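Local coordinates for single domain haemoglobin (Campylobacter jejuni, PDB 2WY4), which binds heme b in a single globin domain, can take up cyanide as a heme ligand, and probably serves in oxygen binding or nitric oxide dioxygenation, at residues 65-68 / 69-72; 99-102 / 103-107; 125-128 / 129-133. All blocks are in the same frame, centred on the assembly; numbering follows the deposited sequence. Where two conformers were deposited one is given.

Overall arrangement
Contact 1 lies in the corner after helix 51-65, whereas contact 2 lies on helix 94-109 and contact 3 on the next helix, 113-139. Contacts 1 and 3 have centres about 12 Å apart and touch directly: the CZ atom of Phe129 lies 3.2 Å from the backbone O of Leu70. Contact 2 touches neither; its nearest atoms are about 7 Å from contact 3 and about 11 Å from contact 1. Contacts 2 and 3 lie on opposite sides of the chain's centre. Contact 3 reaches the heme, and the Tyr130 side chain lies about 4 Å from that of axial His84. The Leu101 side chain of contact 2 stays about 7 Å from the heme and about 9 Å from the cyanide.

Contact 1: residues 65-68 / 69-72; sequences KNIE and NLEN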
ATOM      1  N   LYS A  65       4.933  -9.378   4.927  1.00 15.79           N
ATOM      2  CA  LYS A  65       5.895 -10.147   5.711  1.00 16.97           C
ATOM      3  C   LYS A  65       5.711  -9.971   7.202  1.00 16.83           C
ATOM      4  O   LYS A  65       5.926 -10.910   7.966  1.00 18.17           O
ATOM      5  CB  LYS A  65       7.332  -9.721   5.386  1.00 16.86           C
ATOM      6  CG  LYS A  65       7.880 -10.155   4.030  1.00 20.10           C
ATOM      7  CD  LYS A  65       9.213  -9.433   3.682  1.00 21.71           C
ATOM      8  CE  LYS A  65      10.243  -9.515   4.783  1.00 22.19           C
ATOM      9  NZ  LYS A  65      10.869 -10.844   5.003  1.00 21.84           N
ATOM     10  N   ASN A  66       5.281  -8.788   7.607  1.00 16.43           N
ATOM     11  CA  ASN A  66       5.147  -8.476   9.020  1.00 16.25           C
ATOM     12  C   ASN A  66       3.707  -8.352   9.477  1.00 16.98           C
ATOM     13  O   ASN A  66       3.413  -7.738  10.510  1.00 17.01           O
ATOM     14  CB  ASN A  66       5.916  -7.184   9.335  1.00 15.44           C
ATOM     15  CG  ASN A  66       7.410  -7.334   9.121  1.00 17.14           C
ATOM     16  OD1 ASN A  66       7.979  -6.794   8.153  1.00 17.44           O
ATOM     17  ND2 ASN A  66       8.039  -8.099  10.003  1.00 19.37           N
ATOM     18  N   ILE A  67       2.808  -8.970   8.724  1.00 17.51           N
ATOM     19  CA  ILE A  67       1.384  -8.737   9.016  1.00 18.05           C
ATOM     20  C   ILE A  67       0.923  -9.160  10.434  1.00 19.40           C
ATOM     21  O   ILE A  67       0.009  -8.566  10.991  1.00 19.54           O
ATOM     22  CB  ILE A  67       0.505  -9.369   7.953  1.00 18.31           C
ATOM     23  CG1 ILE A  67      -0.933  -8.812   8.053  1.00 19.23           C
ATOM     24  CG2 ILE A  67       0.532 -10.879   8.098  1.00 17.66           C
ATOM     25  CD1 ILE A  67      -1.010  -7.314   7.885  1.00 19.99           C
ATOM     26  N   GLU A  68       1.592 -10.143  11.030  1.00 20.29           N
ATOM     27  CA  GLU A  68       1.270 -10.581  12.397  1.00 20.83           C
ATOM     28  C   GLU A  68       1.775  -9.603  13.451  1.00 21.01           C
ATOM     29  O   GLU A  68       1.313  -9.616  14.587  1.00 22.31           O
ATOM     30  CB  GLU A  68       1.896 -11.946  12.670  1.00 21.92           C
ATOM     31  CG  GLU A  68       1.261 -13.066  11.879  1.00 24.37           C
ATOM     32  CD  GLU A  68       1.968 -14.391  12.098  1.00 28.20           C
ATOM     33  OE1 GLU A  68       2.946 -14.669  11.374  1.00 32.07           O
ATOM     34  OE2 GLU A  68       1.571 -15.148  13.012  1.00 32.20           O
ATOM     35  N   ASN A  69       2.759  -8.779  13.097  1.00 20.87           N
ATOM     36  CA  ASN A  69       3.300  -7.807  14.041  1.00 20.06           C
ATOM     37  C   ASN A  69       3.912  -6.640  13.286  1.00 19.48           C
ATOM     38  O   ASN A  69       5.114  -6.664  12.960  1.00 19.12           O
ATOM     39  CB  ASN A  69       4.343  -8.480  14.935  1.00 20.62           C
ATOM     40  CG  ASN A  69       4.900  -7.558  15.996  1.00 22.83           C
ATOM     41  OD1 ASN A  69       5.860  -7.921  16.722  1.00 27.29           O
ATOM     42  ND2 ASN A  69       4.319  -6.366  16.112  1.00 24.07           N
ATOM     43  N   LEU A  70       3.087  -5.631  13.010  1.00 20.12           N
ATOM     44  CA  LEU A  70       3.526  -4.504  12.198  1.00 19.40           C
ATOM     45  C   LEU A  70       4.615  -3.673  12.870  1.00 19.40           C
ATOM     46  O   LEU A  70       5.291  -2.903  12.193  1.00 17.84           O
ATOM     47  CB  LEU A  70       2.338  -3.642  11.763  1.00 19.36           C
ATOM     48  CG  LEU A  70       1.313  -4.329  10.857  1.00 20.49           C
ATOM     49  CD1 LEU A  70       0.155  -3.369  10.579  1.00 21.61           C
ATOM     50  CD2 LEU A  70       1.931  -4.817   9.557  1.00 20.95           C
ATOM     51  N   GLU A  71       4.816  -3.842  14.179  1.00 19.82           N
ATOM     52  CA  GLU A  71       5.900  -3.147  14.858  1.00 19.53           C
ATOM     53  C   GLU A  71       7.237  -3.499  14.251  1.00 18.48           C
ATOM     54  O   GLU A  71       8.166  -2.737  14.395  1.00 18.43           O
ATOM     55  CB  GLU A  71       5.953  -3.506  16.345  1.00 20.95           C
ATOM     56  CG  GLU A  71       4.850  -2.880  17.149  1.00 22.49           C
ATOM     57  CD  GLU A  71       4.936  -1.371  17.150  1.00 24.65           C
ATOM     58  OE1 GLU A  71       6.055  -0.820  16.963  1.00 26.72           O
ATOM     59  OE2 GLU A  71       3.883  -0.721  17.330  1.00 29.38           O
ATOM     60  N   ASN A  72       7.351  -4.690  13.647  1.00 17.42           N
ATOM     61  CA  ASN A  72       8.613  -5.128  13.034  1.00 17.42           C
ATOM     62  C   ASN A  72       8.887  -4.478  11.724  1.00 16.59           C
ATOM     63  O   ASN A  72       9.847  -4.850  11.053  1.00 17.55           O
ATOM     64  CB  ASN A  72       8.682  -6.633  12.873  1.00 18.29           C
ATOM     65  CG  ASN A  72       8.894  -7.329  14.188  1.00 18.23           C
ATOM     66  OD1 ASN A  72       9.353  -6.699  15.151  1.00 19.93           O
ATOM     67  ND2 ASN A  72       8.536  -8.627  14.258  1.00 20.08           N
TER
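Asn69 turns the chain back on Asn66, and the evidence is a type I beta turn running from Asn66 to Asn69. The turn is closed by one backbone bond, from Asn69 N to Asn66 O at 2.9 Å; its N-H...O angle of 142° makes the bond bent, and the donor stands 50° out of the carbonyl plane, not on a lone pair. The backbone O of Asn69 in turn accepts the amide of Asn72 (N to O, 3.1 Å), a bond that lies within the 3-10 geometry of this part of the chain.

Leu70 comes next and carries the apolar part of the contact. Its N is 3.3 Å from Asn66 O, but the angle is too poor for a bond, so that carbonyl keeps a single donor across the turn. With chi1 at -63°, CG lies beside the backbone N, and the branch CD2 is brought back over the turn. There it lies 3.4 Å from Asn66 O and 4.2 Å from Ile67 CD1, so one methyl group meets both a carbonyl and a neighbouring aliphatic tip.

Asn72 ends the segment by laying its CB against the amide of Asn66, 4.0 Å from Asn66 CG. The two side chains cross at about a right angle, and their amide planes are 78° apart, which rules out any stacking of the flat groups; the approach is one of van der Waals contact.

Asn66 is the first residue past helix 51-65 to leave helical geometry. The corner joins that helix, the globin E helix, to helix 74-86, the F helix with axial His84, and is thus the EF corner. On one flank Ile67 and Glu68 meet helix 4-34 through Ile9, Ile6 and Lys10. Ile67 also touches Ala122 of helix 113-139, while Glu71 forms a salt bridge with Arg74 at the start of the next helix.

Contact 2: residues 99-102 / 103-107; sequences ACLL and KAIKN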
ATOM      1  N   ALA A  99      -9.182   1.583  -1.648  1.00 14.36           N
ATOM      2  CA  ALA A  99     -10.129   1.243  -2.691  1.00 13.23           C
ATOM      3  C   ALA A  99      -9.398   0.931  -4.004  1.00 12.68           C
ATOM      4  O   ALA A  99      -9.707  -0.054  -4.674  1.00 13.86           O
ATOM      5  CB  ALA A  99     -11.140   2.360  -2.876  1.00 12.91           C
ATOM      6  N   CYS A 100      -8.384   1.733  -4.329  1.00 13.16           N
ATOM      7  CA  CYS A 100      -7.682   1.540  -5.581  1.00 13.86           C
ATOM      8  C   CYS A 100      -6.787   0.293  -5.520  1.00 12.96           C
ATOM      9  O   CYS A 100      -6.683  -0.440  -6.489  1.00 14.27           O
ATOM     10  CB  CYS A 100      -6.829   2.755  -5.901  1.00 13.15           C
ATOM     11  SG  CYS A 100      -7.799   4.243  -6.198  1.00 15.32           S
ATOM     12  N   LEU A 101      -6.167   0.055  -4.374  1.00 12.24           N
ATOM     13  CA  LEU A 101      -5.343  -1.132  -4.233  1.00 13.89           C
ATOM     14  C   LEU A 101      -6.178  -2.411  -4.308  1.00 13.44           C
ATOM     15  O   LEU A 101      -5.814  -3.369  -4.988  1.00 13.01           O
ATOM     16  CB  LEU A 101      -4.566  -1.127  -2.922  1.00 14.08           C
ATOM     17  CG  LEU A 101      -3.651  -2.328  -2.688  1.00 15.99           C
ATOM     18  CD1 LEU A 101      -2.545  -2.386  -3.754  1.00 16.39           C
ATOM     19  CD2 LEU A 101      -3.080  -2.271  -1.296  1.00 17.70           C
ATOM     20  N   LEU A 102      -7.310  -2.447  -3.613  1.00 14.32           N
ATOM     21  CA  LEU A 102      -8.154  -3.626  -3.665  1.00 13.12           C
ATOM     22  C   LEU A 102      -8.684  -3.882  -5.073  1.00 12.74           C
ATOM     23  O   LEU A 102      -8.786  -5.042  -5.517  1.00 13.67           O
ATOM     24  CB  LEU A 102      -9.301  -3.564  -2.633  1.00 13.85           C
ATOM     25  CG  LEU A 102      -8.893  -4.231  -1.295  1.00 17.60           C
ATOM     26  CD1 LEU A 102      -8.909  -5.747  -1.396  1.00 20.15           C
ATOM     27  CD2 LEU A 102      -7.519  -3.768  -0.771  1.00 20.42           C
ATOM     28  N   LYS A 103      -8.999  -2.819  -5.794  1.00 13.20           N
ATOM     29  CA  LYS A 103      -9.425  -2.978  -7.161  1.00 12.82           C
ATOM     30  C   LYS A 103      -8.299  -3.525  -8.048  1.00 13.46           C
ATOM     31  O   LYS A 103      -8.526  -4.371  -8.884  1.00 14.00           O
ATOM     32  CB  LYS A 103      -9.993  -1.667  -7.719  1.00 13.54           C
ATOM     33  CG  LYS A 103     -10.435  -1.807  -9.134  1.00 16.04           C
ATOM     34  CD  LYS A 103     -11.304  -0.662  -9.578  1.00 23.84           C
ATOM     35  CE  LYS A 103     -10.533   0.481 -10.166  1.00 26.93           C
ATOM     36  NZ  LYS A 103     -11.357   1.165 -11.220  1.00 25.70           N
ATOM     37  N   ALA A 104      -7.086  -3.020  -7.847  1.00 13.57           N
ATOM     38  CA  ALA A 104      -5.938  -3.496  -8.600  1.00 12.29           C
ATOM     39  C   ALA A 104      -5.736  -4.993  -8.349  1.00 12.86           C
ATOM     40  O   ALA A 104      -5.437  -5.757  -9.273  1.00 14.10           O
ATOM     41  CB  ALA A 104      -4.664  -2.715  -8.184  1.00 12.13           C
ATOM     42  N   ILE A 105      -5.912  -5.393  -7.091  1.00 12.78           N
ATOM     43  CA  ILE A 105      -5.769  -6.790  -6.718  1.00 13.11           C
ATOM     44  C   ILE A 105      -6.827  -7.657  -7.415  1.00 14.04           C
ATOM     45  O   ILE A 105      -6.537  -8.691  -7.976  1.00 13.95           O
ATOM     46  CB  ILE A 105      -5.808  -6.952  -5.177  1.00 13.62           C
ATOM     47  CG1 ILE A 105      -4.499  -6.448  -4.567  1.00 13.41           C
ATOM     48  CG2 ILE A 105      -6.033  -8.419  -4.770  1.00 13.68           C
ATOM     49  CD1 ILE A 105      -4.546  -6.403  -3.045  1.00 13.73           C
ATOM     50  N   LYS A 106      -8.057  -7.199  -7.371  1.00 15.15           N
ATOM     51  CA  LYS A 106      -9.132  -7.896  -8.059  1.00 16.35           C
ATOM     52  C   LYS A 106      -8.829  -8.016  -9.549  1.00 16.59           C
ATOM     53  O   LYS A 106      -8.998  -9.061 -10.127  1.00 17.41           O
ATOM     54  CB  LYS A 106     -10.471  -7.172  -7.872  1.00 17.10           C
ATOM     55  CG  LYS A 106     -11.654  -8.091  -7.686  1.00 23.78           C
ATOM     56  CD  LYS A 106     -11.986  -8.839  -8.929  1.00 28.10           C
ATOM     57  CE  LYS A 106     -13.400  -9.384  -8.854  1.00 29.41           C
ATOM     58  NZ  LYS A 106     -14.307  -8.386  -8.206  1.00 32.13           N
ATOM     59  N   ASN A 107      -8.363  -6.927 -10.160  1.00 16.85           N
ATOM     60  CA  ASN A 107      -8.080  -6.916 -11.608  1.00 17.04           C
ATOM     61  C   ASN A 107      -6.973  -7.845 -12.020  1.00 17.36           C
ATOM     62  O   ASN A 107      -7.107  -8.577 -13.007  1.00 17.67           O
ATOM     63  CB  ASN A 107      -7.744  -5.521 -12.124  1.00 17.53           C
ATOM     64  CG  ASN A 107      -8.937  -4.586 -12.103  1.00 17.50           C
ATOM     65  OD1 ASN A 107     -10.105  -5.020 -11.953  1.00 18.34           O
ATOM     66  ND2 ASN A 107      -8.671  -3.302 -12.359  1.00 19.90           N
TER
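Leu101 and Ile105 are joined twice, through backbone and side chain. The amide N of Ile105 donates to the O of Leu101 at 2.9 Å, and Leu101 CG meets Ile105 CD1 at 4.2 Å. Ile105 CG1 sits beside its own backbone N (chi1 -73°), which turns that branch back to within 3.4 Å of Leu101 O, so one carbonyl has an amide and an aliphatic carbon against it.

Three further bonds repeat the i to i+4 pattern: Lys103 N to Ala99 O at 3.1 Å, Ala104 N to Cys100 O at 2.9 Å, and Lys106 N to Leu102 O at 2.9 Å. Across all four, the N-H...O angles run from 155° to 166°. Every carbonyl of 99-102 is therefore satisfied by an amide of 103-106, and Lys103 O accepts Asn107 N in the same manner. Among side chains, Asn107 ND2 is hydrogen-bonded to Glu26 on helix 4-34, and Lys103 NZ makes a long, weak ion pair with Asp34.

With backbone polarity spent inside this helix, the globin G helix, its buried faces can be apolar between two neighbours: Cys100 and Ala104 pack on helix 4-34, Leu101 and Ile105 on helix 113-139.

Contact 3: residues 125-128 / 129-133; sequences KIAK and FYIDI. With HEM (protoporphyrin IX containing Fe), chain B.
Lys128 and Asp132 make the charged contact: NZ meets OD2 at 2.7 Å, nearly along the carboxylate C-O axis, in a salt bridge one helical turn long. The lysine chain is extended up to a final bend (chi4 -50°) that turns the ammonium toward the acid. Lys128 was modelled in two conformers, so the bridge is established for one of them.

Apolar contacts lie on other faces of the helix. Ile126 and Tyr130 run side by side, pointing the same way, with Ile126 CG2 4.0 Å from Tyr130 CE1. Ala127 CB and Ile131 CD1 approach to 4.3 Å.

A polar carbonyl-to-ring contact is separate from these: Ile126 O meets the edge of the Tyr130 ring in its plane, 3.4 Å from CD1.

Ile126 and Tyr130 both belong to the heme pocket. The vinyl carbon CBB lies over one face of the Tyr130 ring, offset toward the rim, and is 3.8 Å from Ile126 CG2. Tyr130 OH reaches the heme methyl CMB at 3.4 Å, a van der Waals contact.

Backbone bonds from residues 129-132 to 125-128 keep the spacing helical; Ile131 N to Ala127 O, at 2.8 Å, is the shortest.

Helix 113-139 is the globin H helix. Tyr130 is flanked by Phe76 and Val77 of helix 74-86, Ala59 of helix 51-65 and Tyr94 of helix 94-109, while Phe129 packs on Met73 in the loop before helix 74-86.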
ATOM      1  N   LYS A 125      -5.411  -2.659   8.652  1.00 16.45           N
ATOM      2  CA  LYS A 125      -4.419  -2.675   9.705  1.00 17.34           C
ATOM      3  C   LYS A 125      -3.135  -1.924   9.325  1.00 16.05           C
ATOM      4  O   LYS A 125      -2.563  -1.204  10.132  1.00 15.56           O
ATOM      5  CB  LYS A 125      -4.085  -4.110  10.076  0.60 17.67           C
ATOM      6  CG  LYS A 125      -5.230  -4.837  10.751  0.60 20.36           C
ATOM      7  CD  LYS A 125      -4.924  -6.303  10.911  0.60 23.38           C
ATOM      8  CE  LYS A 125      -6.064  -7.063  11.585  0.60 24.93           C
ATOM      9  NZ  LYS A 125      -5.613  -8.404  12.044  0.60 27.13           N
ATOM     10  N   ILE A 126      -2.696  -2.098   8.088  1.00 15.21           N
ATOM     11  CA  ILE A 126      -1.478  -1.474   7.578  1.00 14.13           C
ATOM     12  C   ILE A 126      -1.689   0.032   7.528  1.00 14.39           C
ATOM     13  O   ILE A 126      -0.872   0.815   7.993  1.00 14.65           O
ATOM     14  CB  ILE A 126      -1.197  -2.038   6.191  1.00 14.18           C
ATOM     15  CG1 ILE A 126      -0.824  -3.496   6.269  1.00 13.30           C
ATOM     16  CG2 ILE A 126      -0.054  -1.282   5.544  1.00 13.47           C
ATOM     17  CD1 ILE A 126      -0.889  -4.195   4.938  1.00 16.15           C
ATOM     18  N   ALA A 127      -2.843   0.440   7.026  1.00 14.24           N
ATOM     19  CA  ALA A 127      -3.164   1.840   6.958  1.00 13.46           C
ATOM     20  C   ALA A 127      -3.150   2.471   8.333  1.00 14.10           C
ATOM     21  O   ALA A 127      -2.640   3.564   8.489  1.00 15.00           O
ATOM     22  CB  ALA A 127      -4.496   2.064   6.284  1.00 13.78           C
ATOM     23  N   LYS A 128      -3.746   1.801   9.314  1.00 15.51           N
ATOM     24  CA  LYS A 128      -3.776   2.338  10.658  1.00 16.41           C
ATOM     25  C   LYS A 128      -2.364   2.547  11.202  1.00 16.07           C
ATOM     26  O   LYS A 128      -2.087   3.538  11.871  1.00 16.05           O
ATOM     27  CB  LYS A 128      -4.565   1.407  11.582  0.70 16.71           C
ATOM     28  CG  LYS A 128      -4.478   1.811  13.051  0.70 17.19           C
ATOM     29  CD  LYS A 128      -5.333   0.880  13.900  0.70 19.02           C
ATOM     30  CE  LYS A 128      -5.671   1.475  15.250  0.70 22.22           C
ATOM     31  NZ  LYS A 128      -4.509   1.998  15.961  0.70 24.46           N
ATOM     32  N   PHE A 129      -1.475   1.588  10.938  1.00 15.61           N
ATOM     33  CA  PHE A 129      -0.089   1.721  11.384  1.00 15.51           C
ATOM     34  C   PHE A 129       0.592   2.967  10.800  1.00 14.80           C
ATOM     35  O   PHE A 129       1.258   3.715  11.539  1.00 15.03           O
ATOM     36  CB  PHE A 129       0.677   0.454  11.018  1.00 15.45           C
ATOM     37  CG  PHE A 129       2.016   0.328  11.677  1.00 15.37           C
ATOM     38  CD1 PHE A 129       2.132   0.034  13.009  1.00 19.11           C
ATOM     39  CD2 PHE A 129       3.168   0.523  10.940  1.00 15.54           C
ATOM     40  CE1 PHE A 129       3.368  -0.102  13.606  1.00 18.66           C
ATOM     41  CE2 PHE A 129       4.417   0.430  11.535  1.00 18.24           C
ATOM     42  CZ  PHE A 129       4.515   0.124  12.862  1.00 17.82           C
ATOM     43  N   TYR A 130       0.416   3.204   9.503  1.00 14.57           N
ATOM     44  CA  TYR A 130       0.978   4.393   8.867  1.00 14.32           C
ATOM     45  C   TYR A 130       0.319   5.669   9.398  1.00 14.91           C
ATOM     46  O   TYR A 130       1.001   6.641   9.779  1.00 14.56           O
ATOM     47  CB  TYR A 130       0.781   4.350   7.356  1.00 13.75           C
ATOM     48  CG  TYR A 130       1.831   3.593   6.575  1.00 11.79           C
ATOM     49  CD1 TYR A 130       1.878   2.223   6.601  1.00 13.13           C
ATOM     50  CD2 TYR A 130       2.770   4.278   5.796  1.00 12.93           C
ATOM     51  CE1 TYR A 130       2.823   1.526   5.887  1.00 12.88           C
ATOM     52  CE2 TYR A 130       3.724   3.592   5.102  1.00 14.27           C
ATOM     53  CZ  TYR A 130       3.769   2.222   5.133  1.00 12.02           C
ATOM     54  OH  TYR A 130       4.771   1.602   4.421  1.00 14.41           O
ATOM     55  N   ILE A 131      -1.016   5.664   9.456  1.00 15.04           N
ATOM     56  CA  ILE A 131      -1.767   6.836   9.928  1.00 15.22           C
ATOM     57  C   ILE A 131      -1.323   7.269  11.317  1.00 16.01           C
ATOM     58  O   ILE A 131      -1.136   8.464  11.578  1.00 16.14           O
ATOM     59  CB  ILE A 131      -3.286   6.530   9.932  1.00 15.67           C
ATOM     60  CG1 ILE A 131      -3.835   6.444   8.497  1.00 16.76           C
ATOM     61  CG2 ILE A 131      -4.072   7.607  10.679  1.00 15.72           C
ATOM     62  CD1 ILE A 131      -5.212   5.766   8.397  1.00 15.43           C
ATOM     63  N   ASP A 132      -1.166   6.306  12.211  1.00 15.81           N
ATOM     64  CA  ASP A 132      -0.831   6.645  13.601  1.00 17.10           C
ATOM     65  C   ASP A 132       0.553   7.265  13.724  1.00 17.07           C
ATOM     66  O   ASP A 132       0.765   8.222  14.491  1.00 17.38           O
ATOM     67  CB  ASP A 132      -0.953   5.437  14.545  1.00 18.31           C
ATOM     68  CG  ASP A 132      -2.412   4.993  14.786  1.00 20.46           C
ATOM     69  OD1 ASP A 132      -3.368   5.723  14.423  1.00 22.90           O
ATOM     70  OD2 ASP A 132      -2.687   3.891  15.295  1.00 24.32           O
ATOM     71  N   ILE A 133       1.509   6.746  12.961  1.00 16.60           N
ATOM     72  CA  ILE A 133       2.860   7.298  12.966  1.00 17.04           C
ATOM     73  C   ILE A 133       2.856   8.717  12.369  1.00 17.07           C
ATOM     74  O   ILE A 133       3.474   9.640  12.924  1.00 17.24           O
ATOM     75  CB  ILE A 133       3.840   6.357  12.193  1.00 18.06           C
ATOM     76  CG1 ILE A 133       4.172   5.146  13.054  1.00 18.96           C
ATOM     77  CG2 ILE A 133       5.120   7.048  11.773  1.00 17.99           C
ATOM     78  CD1 ILE A 133       4.967   4.080  12.378  1.00 17.90           C
TER
HETATM   79  CHA HEM B 150       5.561   7.688  -1.396  1.00 10.86           C
HETATM   80  CHB HEM B 150       4.135   3.545   0.586  1.00 10.61           C
HETATM   81  CHC HEM B 150      -0.256   5.417   1.247  1.00 11.96           C
HETATM   82  CHD HEM B 150       1.024   9.323  -1.334  1.00 10.33           C
HETATM   83  C1A HEM B 150       5.592   6.458  -0.855  1.00 10.31           C
HETATM   84  C2A HEM B 150       6.723   5.585  -0.765  1.00 11.22           C
HETATM   85  C3A HEM B 150       6.340   4.412  -0.228  1.00 11.36           C
HETATM   86  C4A HEM B 150       4.918   4.542   0.025  1.00 11.08           C
HETATM   87  CMA HEM B 150       7.234   3.200   0.072  1.00 11.82           C
HETATM   88  CAA HEM B 150       8.157   5.967  -1.211  1.00 12.48           C
HETATM   89  CBA HEM B 150       8.723   7.113  -0.368  1.00 14.21           C
HETATM   90  CGA HEM B 150       9.567   6.753   0.811  1.00 17.75           C
HETATM   91  O1A HEM B 150      10.028   5.586   0.916  1.00 19.71           O
HETATM   92  O2A HEM B 150       9.834   7.694   1.641  1.00 19.80           O
HETATM   93  C1B HEM B 150       2.811   3.685   0.907  1.00 11.65           C
HETATM   94  C2B HEM B 150       2.016   2.701   1.549  1.00 11.68           C
HETATM   95  C3B HEM B 150       0.793   3.225   1.737  1.00 11.05           C
HETATM   96  C4B HEM B 150       0.790   4.548   1.220  1.00 12.16           C
HETATM   97  CMB HEM B 150       2.474   1.284   1.869  1.00 12.57           C
HETATM   98  CAB HEM B 150      -0.467   2.587   2.338  1.00 11.59           C
HETATM   99  CBB HEM B 150      -0.425   1.863   3.441  1.00 14.19           C
HETATM  100  C1C HEM B 150      -0.313   6.661   0.664  1.00 11.56           C
HETATM  101  C2C HEM B 150      -1.388   7.589   0.646  1.00 12.40           C
HETATM  102  C3C HEM B 150      -1.016   8.624  -0.078  1.00 13.14           C
HETATM  103  C4C HEM B 150       0.312   8.400  -0.591  1.00 11.73           C
HETATM  104  CMC HEM B 150      -2.707   7.408   1.414  1.00 11.48           C
HETATM  105  CAC HEM B 150      -1.856   9.858  -0.363  1.00 14.29           C
HETATM  106  CBC HEM B 150      -2.153  10.164  -1.632  1.00 14.64           C
HETATM  107  C1D HEM B 150       2.381   9.213  -1.566  1.00 11.92           C
HETATM  108  C2D HEM B 150       3.104  10.185  -2.293  1.00 12.11           C
HETATM  109  C3D HEM B 150       4.518   9.724  -2.331  1.00 11.71           C
HETATM  110  C4D HEM B 150       4.505   8.502  -1.597  1.00 11.50           C
HETATM  111  CMD HEM B 150       2.547  11.456  -2.894  1.00 12.91           C
HETATM  112  CAD HEM B 150       5.711  10.373  -3.011  1.00 12.14           C
HETATM  113  CBD HEM B 150       6.029   9.583  -4.277  1.00 12.89           C
HETATM  114  CGD HEM B 150       6.970  10.280  -5.213  1.00 11.87           C
HETATM  115  O1D HEM B 150       6.673  10.290  -6.413  1.00 12.50           O
HETATM  116  O2D HEM B 150       8.016  10.784  -4.721  1.00 14.61           O
HETATM  117  NA  HEM B 150       4.477   5.805  -0.374  1.00 11.04           N
HETATM  118  NB  HEM B 150       2.050   4.812   0.728  1.00 11.49           N
HETATM  119  NC  HEM B 150       0.723   7.180  -0.098  1.00 12.14           N
HETATM  120  ND  HEM B 150       3.224   8.203  -1.165  1.00 12.34           N
HETATM  121 FE   HEM B 150       2.631   6.506  -0.215  1.00 12.78          FE